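Local coordinates for formyltransferase (Francisella tularensis subsp. tularensis, PDB 4NV1), which belongs to the formyltransferase family, pairing a formyl transferase domain with a C-terminal dimerization domain, and holds dTDP-4-amino-4,6-dideoxyglucose in its pocket, at residues 119-124 / 133-138. Residues are numbered along the deposited sequence; the frame is centred on the assembly and turned at random.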
loop_
_atom_site.group_PDB
_atom_site.type_symbol
_atom_site.label_atom_id
_atom_site.label_comp_id
_atom_site.label_asym_id
_atom_site.label_seq_id
_atom_site.Cartn_x
_atom_site.Cartn_y
_atom_site.Cartn_z
ATOM N N ALA A 119 -13.858 -6.757 -21.730
ATOM C CA ALA A 119 -13.092 -7.544 -22.721
ATOM C C ALA A 119 -13.822 -7.649 -24.061
ATOM O O ALA A 119 -15.013 -7.738 -24.051
ATOM C CB ALA A 119 -12.843 -8.957 -22.192
ATOM N N THR A 120 -13.076 -7.623 -25.149
ATOM C CA THR A 120 -13.572 -7.661 -26.475
ATOM C C THR A 120 -12.807 -8.711 -27.283
ATOM O O THR A 120 -11.564 -8.846 -27.147
ATOM C CB THR A 120 -13.287 -6.323 -27.155
ATOM O OG1 THR A 120 -13.865 -5.261 -26.422
ATOM C CG2 THR A 120 -13.881 -6.279 -28.600
ATOM N N ILE A 121 -13.573 -9.448 -28.094
ATOM C CA ILE A 121 -13.066 -10.260 -29.205
ATOM C C ILE A 121 -13.569 -9.690 -30.490
ATOM O O ILE A 121 -14.780 -9.454 -30.683
ATOM C CB ILE A 121 -13.544 -11.699 -29.106
ATOM C CG1 ILE A 121 -13.187 -12.280 -27.759
ATOM C CG2 ILE A 121 -12.962 -12.510 -30.257
ATOM C CD1 ILE A 121 -13.854 -13.575 -27.404
ATOM N N HIS A 122 -12.634 -9.403 -31.363
ATOM C CA HIS A 122 -12.971 -8.682 -32.560
ATOM C C HIS A 122 -12.065 -9.123 -33.683
ATOM O O HIS A 122 -10.927 -9.581 -33.473
ATOM C CB HIS A 122 -12.864 -7.167 -32.344
ATOM C CG HIS A 122 -11.464 -6.685 -32.136
ATOM N ND1 HIS A 122 -10.846 -6.686 -30.903
ATOM C CD2 HIS A 122 -10.563 -6.178 -33.008
ATOM C CE1 HIS A 122 -9.616 -6.220 -31.026
ATOM N NE2 HIS A 122 -9.414 -5.929 -32.298
ATOM N N VAL A 123 -12.590 -9.004 -34.891
ATOM C CA VAL A 123 -11.825 -9.318 -36.079
ATOM C C VAL A 123 -10.767 -8.268 -36.350
ATOM O O VAL A 123 -11.075 -7.109 -36.440
ATOM C CB VAL A 123 -12.751 -9.474 -37.303
ATOM C CG1 VAL A 123 -11.956 -9.839 -38.569
ATOM C CG2 VAL A 123 -13.816 -10.537 -37.017
ATOM N N MET A 124 -9.533 -8.674 -36.626
ATOM C CA MET A 124 -8.480 -7.674 -36.795
ATOM C C MET A 124 -8.570 -7.068 -38.177
ATOM O O MET A 124 -9.003 -7.715 -39.149
ATOM C CB MET A 124 -7.095 -8.276 -36.542
ATOM C CG MET A 124 -6.991 -8.959 -35.207
ATOM S SD MET A 124 -5.528 -9.971 -34.890
ATOM C CE MET A 124 -4.250 -8.828 -35.345
ATOM N N ILE A 133 -16.707 -6.349 -34.106
ATOM C CA ILE A 133 -16.818 -7.019 -32.851
ATOM C C ILE A 133 -17.663 -8.286 -32.897
ATOM O O ILE A 133 -18.817 -8.347 -33.342
ATOM C CB ILE A 133 -17.435 -6.109 -31.760
ATOM C CG1 ILE A 133 -16.575 -4.875 -31.587
ATOM C CG2 ILE A 133 -17.523 -6.870 -30.445
ATOM C CD1 ILE A 133 -17.214 -3.798 -30.733
ATOM N N ILE A 134 -17.108 -9.328 -32.318
ATOM C CA ILE A 134 -17.776 -10.588 -32.309
ATOM C C ILE A 134 -18.551 -10.761 -31.057
ATOM O O ILE A 134 -19.687 -11.273 -31.060
ATOM C CB ILE A 134 -16.756 -11.705 -32.357
ATOM C CG1 ILE A 134 -15.964 -11.638 -33.666
ATOM C CG2 ILE A 134 -17.392 -13.002 -32.023
ATOM C CD1 ILE A 134 -14.919 -12.700 -33.821
ATOM N N ILE A 135 -17.875 -10.438 -29.962
ATOM C CA ILE A 135 -18.460 -10.512 -28.648
ATOM C C ILE A 135 -17.638 -9.625 -27.672
ATOM O O ILE A 135 -16.392 -9.588 -27.754
ATOM C CB ILE A 135 -18.607 -11.930 -28.150
ATOM C CG1 ILE A 135 -19.623 -11.975 -27.024
ATOM C CG2 ILE A 135 -17.325 -12.589 -27.611
ATOM C CD1 ILE A 135 -19.766 -13.250 -26.228
ATOM N N GLN A 136 -18.333 -8.905 -26.786
ATOM C CA GLN A 136 -17.621 -8.142 -25.749
ATOM C C GLN A 136 -18.498 -7.983 -24.540
ATOM O O GLN A 136 -19.745 -8.031 -24.647
ATOM C CB GLN A 136 -17.226 -6.786 -26.261
ATOM C CG GLN A 136 -18.415 -5.848 -26.422
ATOM C CD GLN A 136 -17.965 -4.551 -26.996
ATOM O OE1 GLN A 136 -18.799 -3.793 -27.443
ATOM N NE2 GLN A 136 -16.649 -4.258 -26.991
ATOM N N GLU A 137 -17.867 -7.803 -23.392
ATOM C CA GLU A 137 -18.643 -7.595 -22.167
ATOM C C GLU A 137 -17.953 -6.648 -21.190
ATOM O O GLU A 137 -16.736 -6.763 -20.878
ATOM C CB GLU A 137 -19.009 -8.936 -21.541
ATOM C CG GLU A 137 -20.031 -8.809 -20.424
ATOM C CD GLU A 137 -20.255 -10.123 -19.695
ATOM O OE1 GLU A 137 -19.964 -11.213 -20.242
ATOM O OE2 GLU A 137 -20.752 -10.083 -18.547
ATOM N N GLU A 138 -18.715 -5.661 -20.725
ATOM C CA GLU A 138 -18.192 -4.796 -19.625
ATOM C C GLU A 138 -17.899 -5.513 -18.311
ATOM O O GLU A 138 -18.480 -6.561 -18.024
ATOM C CB GLU A 138 -19.126 -3.613 -19.376
ATOM C CG GLU A 138 -18.680 -2.599 -18.349
ATOM C CD GLU A 138 -19.557 -1.346 -18.393
ATOM O OE1 GLU A 138 -20.523 -1.248 -19.152
ATOM O OE2 GLU A 138 -19.296 -0.405 -17.660
#
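Q136 turns CG between its backbone N and carbonyl carbon (chi1 72°) and then runs extended, while T120 sets OG1 beside its own backbone N (chi1 -57°); the two side chains therefore lie alongside each other, and NE2 of Q136 donates to OG1 of T120 at 3.0 Å. The hydroxyl oxygen sits almost in the amide plane of Q136, though the bond is bent, with 141° at the hydrogen. OG1 is also hydrogen-bonded to G96 O and N98 N, and NE2 to N98 O, so this pair ties the strands to the 96-98 loop.

On the other face, I121 and I135 run side by side, CD1 of I121 meeting CG2 of I135 at 3.6 Å; L161 and V165 of helix 147-170 pack on I135. Strands 117-123 and 133-139 form an antiparallel hairpin, 133-139 being the outermost strand at its end of the chain's seven-stranded mixed sheet. A classic beta bulge interrupts their register: two consecutive residues, I134 and I135, stand opposite the single residue I121. The evidence lies at I121 O, which accepts I134 N at 2.8 Å but I135 N only weakly at 3.3 Å.

I121 N still donates to I135 O, nearly straight at the hydrogen, and past this point the pairing is regular, A119 and E137 exchanging two backbone bonds, the one from E137 N to A119 O measuring 2.9 Å. The extra residue also brings I134 into the apolar contact: its CD1 touches CG2 of I121 at 4.1 Å and reaches CG2 of V123 at 4.0 Å, where the I134 and V123 side chains cross at roughly a right angle.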